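Local atomic coordinates of molybdenum cofactor biosynthesis protein (Pyrococcus furiosus, PDB entry 1XI8), a protein that probably transfers molybdenum to molybdopterin in the last stage of molybdenum cofactor biosynthesis. Residues A[191-197]-A[258-264]; A[234-238]-A[253-258]. One frame throughout, in Å; residues are numbered along the deposited sequence.

Interaction 1 (A[191-197]-A[258-264]); sequences KVGIIIT and CDLVLIT
The flat carboxylate of Asp259 meets Lys191 through OD1, which offers the lone pair turned away from OD2 to the backbone N of Lys191 at 2.9 Å, in a nearly straight bond (164° at the hydrogen). With CG anti to its own carbonyl carbon (chi1 -52°), Asp259 swings the acid back to the start of strand 191-196. The exchange is mutual, because Asp259 N donates to Lys191 O at 3.1 Å, and Leu260 N adds a weak bond to the same oxygen. Replacing Asp259 with an alanine would probably leave the Lys191 N-H without this acceptor, with only the bonds to Lys191 O still holding that residue to 258-264. Beyond this point a parallel ladder takes over: Gly193 N binds Leu260 O, Leu262 N binds Gly193 O at 2.7 Å, Ile195 N binds Leu262 O, and Thr264 N binds Ile195 O. Gly193 lets the chain pass close to Cys258, whose SG lies 3.6 Å from Gly193 CA. On one face CG1 of Val192 packs on the branch point of Leu262 at 3.8 Å; on the other Ile195 reaches Val261 with CD1 and Ile263 with CG2. Thr197 OG1 donates to Thr264 O at 3.0 Å just beyond the last bridge. Helix 219-229 covers the Val192 and Ile194 face, helix 244-257 the Ile195 and Ile263 face, and strands 233-239 and 300-302 flank the pair.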
loop_
_atom_site.group_PDB
_atom_site.type_symbol
_atom_site.label_atom_id
_atom_site.label_comp_id
_atom_site.label_asym_id
_atom_site.label_seq_id
_atom_site.Cartn_x
_atom_site.Cartn_y
_atom_site.Cartn_z
ATOM N N LYS A 191 7.282 -11.263 15.552
ATOM C CA LYS A 191 6.169 -11.044 16.456
ATOM C C LYS A 191 6.450 -9.789 17.266
ATOM O O LYS A 191 7.544 -9.625 17.792
ATOM C CB LYS A 191 5.958 -12.250 17.369
ATOM C CG LYS A 191 5.285 -13.434 16.694
ATOM C CD LYS A 191 5.372 -14.663 17.588
ATOM C CE LYS A 191 4.564 -15.850 17.058
ATOM N NZ LYS A 191 4.235 -16.747 18.215
ATOM N N VAL A 192 5.462 -8.903 17.353
ATOM C CA VAL A 192 5.650 -7.625 18.021
ATOM C C VAL A 192 4.701 -7.455 19.193
ATOM O O VAL A 192 3.505 -7.231 19.011
ATOM C CB VAL A 192 5.470 -6.435 17.042
ATOM C CG1 VAL A 192 5.668 -5.094 17.772
ATOM C CG2 VAL A 192 6.426 -6.562 15.858
ATOM N N GLY A 193 5.235 -7.554 20.400
ATOM C CA GLY A 193 4.411 -7.392 21.589
ATOM C C GLY A 193 3.995 -5.953 21.791
ATOM O O GLY A 193 4.801 -5.039 21.641
ATOM N N ILE A 194 2.731 -5.750 22.130
ATOM C CA ILE A 194 2.228 -4.407 22.399
ATOM C C ILE A 194 1.674 -4.324 23.812
ATOM O O ILE A 194 0.669 -4.943 24.129
ATOM C CB ILE A 194 1.152 -3.975 21.383
ATOM C CG1 ILE A 194 1.705 -4.053 19.955
ATOM C CG2 ILE A 194 0.693 -2.567 21.686
ATOM C CD1 ILE A 194 0.664 -4.026 18.881
ATOM N N ILE A 195 2.354 -3.557 24.657
ATOM C CA ILE A 195 1.931 -3.353 26.029
ATOM C C ILE A 195 1.525 -1.904 26.200
ATOM O O ILE A 195 2.241 -1.008 25.750
ATOM C CB ILE A 195 3.069 -3.643 27.021
ATOM C CG1 ILE A 195 3.522 -5.103 26.929
ATOM C CG2 ILE A 195 2.651 -3.283 28.450
ATOM C CD1 ILE A 195 4.822 -5.369 27.657
ATOM N N ILE A 196 0.386 -1.673 26.845
ATOM C CA ILE A 196 -0.086 -0.316 27.108
ATOM C C ILE A 196 -0.195 -0.013 28.592
ATOM O O ILE A 196 -0.805 -0.756 29.340
ATOM C CB ILE A 196 -1.439 -0.082 26.468
ATOM C CG1 ILE A 196 -1.270 -0.046 24.952
ATOM C CG2 ILE A 196 -2.049 1.214 26.999
ATOM C CD1 ILE A 196 -2.484 -0.480 24.234
ATOM N N THR A 197 0.390 1.104 28.998
ATOM C CA THR A 197 0.538 1.449 30.402
ATOM C C THR A 197 -0.577 2.369 30.909
ATOM O O THR A 197 -0.891 3.389 30.292
ATOM C CB THR A 197 1.911 2.110 30.622
ATOM O OG1 THR A 197 2.946 1.171 30.284
ATOM C CG2 THR A 197 2.083 2.559 32.073
ATOM N N CYS A 258 8.378 -12.628 21.908
ATOM C CA CYS A 258 8.480 -11.727 20.755
ATOM C C CYS A 258 9.890 -11.350 20.363
ATOM O O CYS A 258 10.813 -11.416 21.165
ATOM C CB CYS A 258 7.695 -10.437 21.007
ATOM S SG CYS A 258 5.952 -10.682 21.350
ATOM N N ASP A 259 10.027 -10.939 19.113
ATOM C CA ASP A 259 11.280 -10.473 18.568
ATOM C C ASP A 259 11.427 -8.970 18.826
ATOM O O ASP A 259 12.508 -8.401 18.692
ATOM C CB ASP A 259 11.309 -10.749 17.067
ATOM C CG ASP A 259 10.972 -12.194 16.728
ATOM O OD1 ASP A 259 9.792 -12.473 16.401
ATOM O OD2 ASP A 259 11.889 -13.050 16.800
ATOM N N LEU A 260 10.333 -8.328 19.205
ATOM C CA LEU A 260 10.326 -6.894 19.387
ATOM C C LEU A 260 9.143 -6.540 20.279
ATOM O O LEU A 260 8.064 -7.104 20.125
ATOM C CB LEU A 260 10.204 -6.229 18.022
ATOM C CG LEU A 260 10.762 -4.846 17.728
ATOM C CD1 LEU A 260 12.167 -4.687 18.244
ATOM C CD2 LEU A 260 10.727 -4.637 16.223
ATOM N N VAL A 261 9.348 -5.620 21.218
ATOM C CA VAL A 261 8.298 -5.233 22.141
ATOM C C VAL A 261 8.087 -3.725 22.152
ATOM O O VAL A 261 9.044 -2.958 22.220
ATOM C CB VAL A 261 8.604 -5.705 23.574
ATOM C CG1 VAL A 261 7.485 -5.297 24.510
ATOM C CG2 VAL A 261 8.794 -7.204 23.604
ATOM N N LEU A 262 6.825 -3.313 22.083
ATOM C CA LEU A 262 6.454 -1.913 22.176
ATOM C C LEU A 262 5.645 -1.687 23.437
ATOM O O LEU A 262 4.582 -2.275 23.621
ATOM C CB LEU A 262 5.621 -1.495 20.968
ATOM C CG LEU A 262 6.179 -1.811 19.586
ATOM C CD1 LEU A 262 5.196 -1.405 18.520
ATOM C CD2 LEU A 262 7.474 -1.100 19.385
ATOM N N ILE A 263 6.155 -0.837 24.314
ATOM C CA ILE A 263 5.413 -0.432 25.507
ATOM C C ILE A 263 5.100 1.056 25.418
ATOM O O ILE A 263 5.995 1.883 25.330
ATOM C CB ILE A 263 6.188 -0.754 26.808
ATOM C CG1 ILE A 263 5.406 -0.286 28.035
ATOM C CG2 ILE A 263 7.589 -0.142 26.791
ATOM C CD1 ILE A 263 5.980 -0.778 29.354
ATOM N N THR A 264 3.827 1.408 25.413
ATOM C CA THR A 264 3.462 2.821 25.366
ATOM C C THR A 264 3.398 3.366 26.764
ATOM O O THR A 264 3.529 2.626 27.727
ATOM C CB THR A 264 2.094 3.029 24.730
ATOM O OG1 THR A 264 1.098 2.358 25.513
ATOM C CG2 THR A 264 2.092 2.482 23.320
#

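Interaction 2 (A[234-238]-A[253-258]); sequences PILYG and KAKREC
Tyr237 OH donates to Glu257 OE1 over 2.7 Å, and this short bond joins the strand to the last turn of the helix. The hydroxyl reaches the oxygen from above the carboxylate plane, 51° out of it, while OE1 itself lies at the edge of the phenol ring, in its plane. Glu257 is gripped from a second direction as well: Lys253 NZ, one turn earlier, forms a salt bridge with OE2 at 3.0 Å, on the syn side but tilted out of the carboxylate plane. The extended part of the lysine chain lays CD near Tyr237 CE1, and a bend at the last torsion (chi4 -62°) turns NZ back to the acid. Its positive charge would be expected to favour the ionised form of the acid that accepts the tyrosine's hydrogen bond. Nearer the sheet, Ala254 CB packs against Tyr237 CE2 at 3.4 Å, so the small methyl lets the ring lie close to the helix. Cys258 completes the seat with a sulfur-aromatic contact: SG stands at the ring edge, 5.5 Å from the centroid, and also touches Ile235 CD1 at 4.0 Å. Ile235 and Tyr237 thus face the helix, while helix 219-229 packs on the opposite face of the sheet. The axes of the two short segments come within 10.6 Å and run nearly antiparallel, as in the first half of a beta-alpha-beta crossover, here within the three-layered alpha/beta domain that is probably the molybdopterin-binding one.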
loop_
_atom_site.group_PDB
_atom_site.type_symbol
_atom_site.label_atom_id
_atom_site.label_comp_id
_atom_site.label_asym_id
_atom_site.label_seq_id
_atom_site.Cartn_x
_atom_site.Cartn_y
_atom_site.Cartn_z
ATOM N N PRO A 234 1.262 -8.626 15.232
ATOM C CA PRO A 234 1.021 -7.998 16.528
ATOM C C PRO A 234 0.457 -8.970 17.570
ATOM O O PRO A 234 -0.378 -9.812 17.263
ATOM C CB PRO A 234 0.010 -6.894 16.209
ATOM C CG PRO A 234 -0.664 -7.329 14.974
ATOM C CD PRO A 234 0.224 -8.298 14.243
ATOM N N ILE A 235 0.941 -8.844 18.797
ATOM C CA ILE A 235 0.499 -9.663 19.903
ATOM C C ILE A 235 0.156 -8.725 21.056
ATOM O O ILE A 235 1.019 -8.049 21.601
ATOM C CB ILE A 235 1.591 -10.677 20.292
ATOM C CG1 ILE A 235 1.861 -11.608 19.098
ATOM C CG2 ILE A 235 1.197 -11.462 21.544
ATOM C CD1 ILE A 235 3.048 -12.493 19.266
ATOM N N LEU A 236 -1.123 -8.667 21.402
ATOM C CA LEU A 236 -1.610 -7.733 22.408
ATOM C C LEU A 236 -1.530 -8.291 23.818
ATOM O O LEU A 236 -2.026 -9.381 24.091
ATOM C CB LEU A 236 -3.047 -7.322 22.086
ATOM C CG LEU A 236 -3.102 -6.548 20.774
ATOM C CD1 LEU A 236 -4.504 -6.541 20.215
ATOM C CD2 LEU A 236 -2.572 -5.122 20.959
ATOM N N TYR A 237 -0.895 -7.540 24.707
ATOM C CA TYR A 237 -0.805 -7.929 26.103
ATOM C C TYR A 237 -1.732 -7.066 26.950
ATOM O O TYR A 237 -1.805 -7.223 28.161
ATOM C CB TYR A 237 0.638 -7.853 26.592
ATOM C CG TYR A 237 1.508 -8.909 25.958
ATOM C CD1 TYR A 237 1.403 -10.239 26.356
ATOM C CD2 TYR A 237 2.430 -8.589 24.962
ATOM C CE1 TYR A 237 2.184 -11.221 25.793
ATOM C CE2 TYR A 237 3.221 -9.574 24.388
ATOM C CZ TYR A 237 3.088 -10.888 24.816
ATOM O OH TYR A 237 3.847 -11.889 24.267
ATOM N N GLY A 238 -2.443 -6.160 26.291
ATOM C CA GLY A 238 -3.429 -5.326 26.958
ATOM C C GLY A 238 -2.833 -4.168 27.730
ATOM O O GLY A 238 -1.689 -3.772 27.499
ATOM N N LYS A 253 7.445 -11.306 29.968
ATOM C CA LYS A 253 6.606 -12.222 29.203
ATOM C C LYS A 253 6.709 -11.923 27.700
ATOM O O LYS A 253 6.872 -12.830 26.888
ATOM C CB LYS A 253 5.157 -12.123 29.668
ATOM C CG LYS A 253 4.246 -13.231 29.166
ATOM C CD LYS A 253 2.785 -12.935 29.521
ATOM C CE LYS A 253 1.925 -14.180 29.566
ATOM N NZ LYS A 253 1.843 -14.890 28.267
ATOM N N ALA A 254 6.632 -10.650 27.335
ATOM C CA ALA A 254 6.682 -10.277 25.929
ATOM C C ALA A 254 8.058 -10.554 25.323
ATOM O O ALA A 254 8.146 -11.041 24.201
ATOM C CB ALA A 254 6.273 -8.822 25.733
ATOM N N LYS A 255 9.128 -10.249 26.060
ATOM C CA LYS A 255 10.490 -10.592 25.605
ATOM C C LYS A 255 10.631 -12.088 25.316
ATOM O O LYS A 255 11.332 -12.469 24.385
ATOM C CB LYS A 255 11.564 -10.178 26.613
ATOM C CG LYS A 255 11.834 -8.682 26.743
ATOM C CD LYS A 255 13.244 -8.489 27.275
ATOM C CE LYS A 255 13.375 -7.344 28.264
ATOM N NZ LYS A 255 14.655 -7.476 29.046
ATOM N N ARG A 256 9.965 -12.932 26.104
ATOM C CA ARG A 256 10.051 -14.374 25.899
ATOM C C ARG A 256 9.379 -14.800 24.610
ATOM O O ARG A 256 9.813 -15.743 23.967
ATOM C CB ARG A 256 9.413 -15.157 27.062
ATOM C CG ARG A 256 10.096 -14.969 28.409
ATOM C CD ARG A 256 9.726 -16.083 29.414
ATOM N NE ARG A 256 8.300 -16.134 29.748
ATOM C CZ ARG A 256 7.770 -15.514 30.800
ATOM N NH1 ARG A 256 8.553 -14.801 31.606
ATOM N NH2 ARG A 256 6.465 -15.596 31.044
ATOM N N GLU A 257 8.316 -14.105 24.241
ATOM C CA GLU A 257 7.477 -14.536 23.135
ATOM C C GLU A 257 7.717 -13.781 21.827
ATOM O O GLU A 257 7.308 -14.242 20.764
ATOM C CB GLU A 257 6.000 -14.427 23.550
ATOM C CG GLU A 257 5.697 -15.145 24.865
ATOM C CD GLU A 257 4.218 -15.123 25.265
ATOM O OE1 GLU A 257 3.388 -14.495 24.565
ATOM O OE2 GLU A 257 3.885 -15.738 26.297
ATOM N N CYS A 258 8.378 -12.628 21.908
ATOM C CA CYS A 258 8.480 -11.727 20.755
ATOM C C CYS A 258 9.890 -11.350 20.363
ATOM O O CYS A 258 10.813 -11.416 21.165
ATOM C CB CYS A 258 7.695 -10.437 21.007
ATOM S SG CYS A 258 5.952 -10.682 21.350
#

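In the fold
From the N-terminal side, the chain first runs along strand 191-196, crosses an unmodelled gap, passes helix 219-229 and returns as strand 233-239 beside the first strand. Helix 244-257 then packs back on that edge strand, and interaction 2 closes this short loop with 14 residues between its segments. After Cys258, which belongs to both contacts, strand 260-263 pairs with the other side of strand 191-196, and interaction 1 closes the larger loop of 60 residues within which interaction 2 is nested. The crossover therefore steps over the first strand, giving the order 233-239, 191-196, 260-263. Probable backbone hydrogen bonds between strands 191-196 and 233-239 join the two contacts directly.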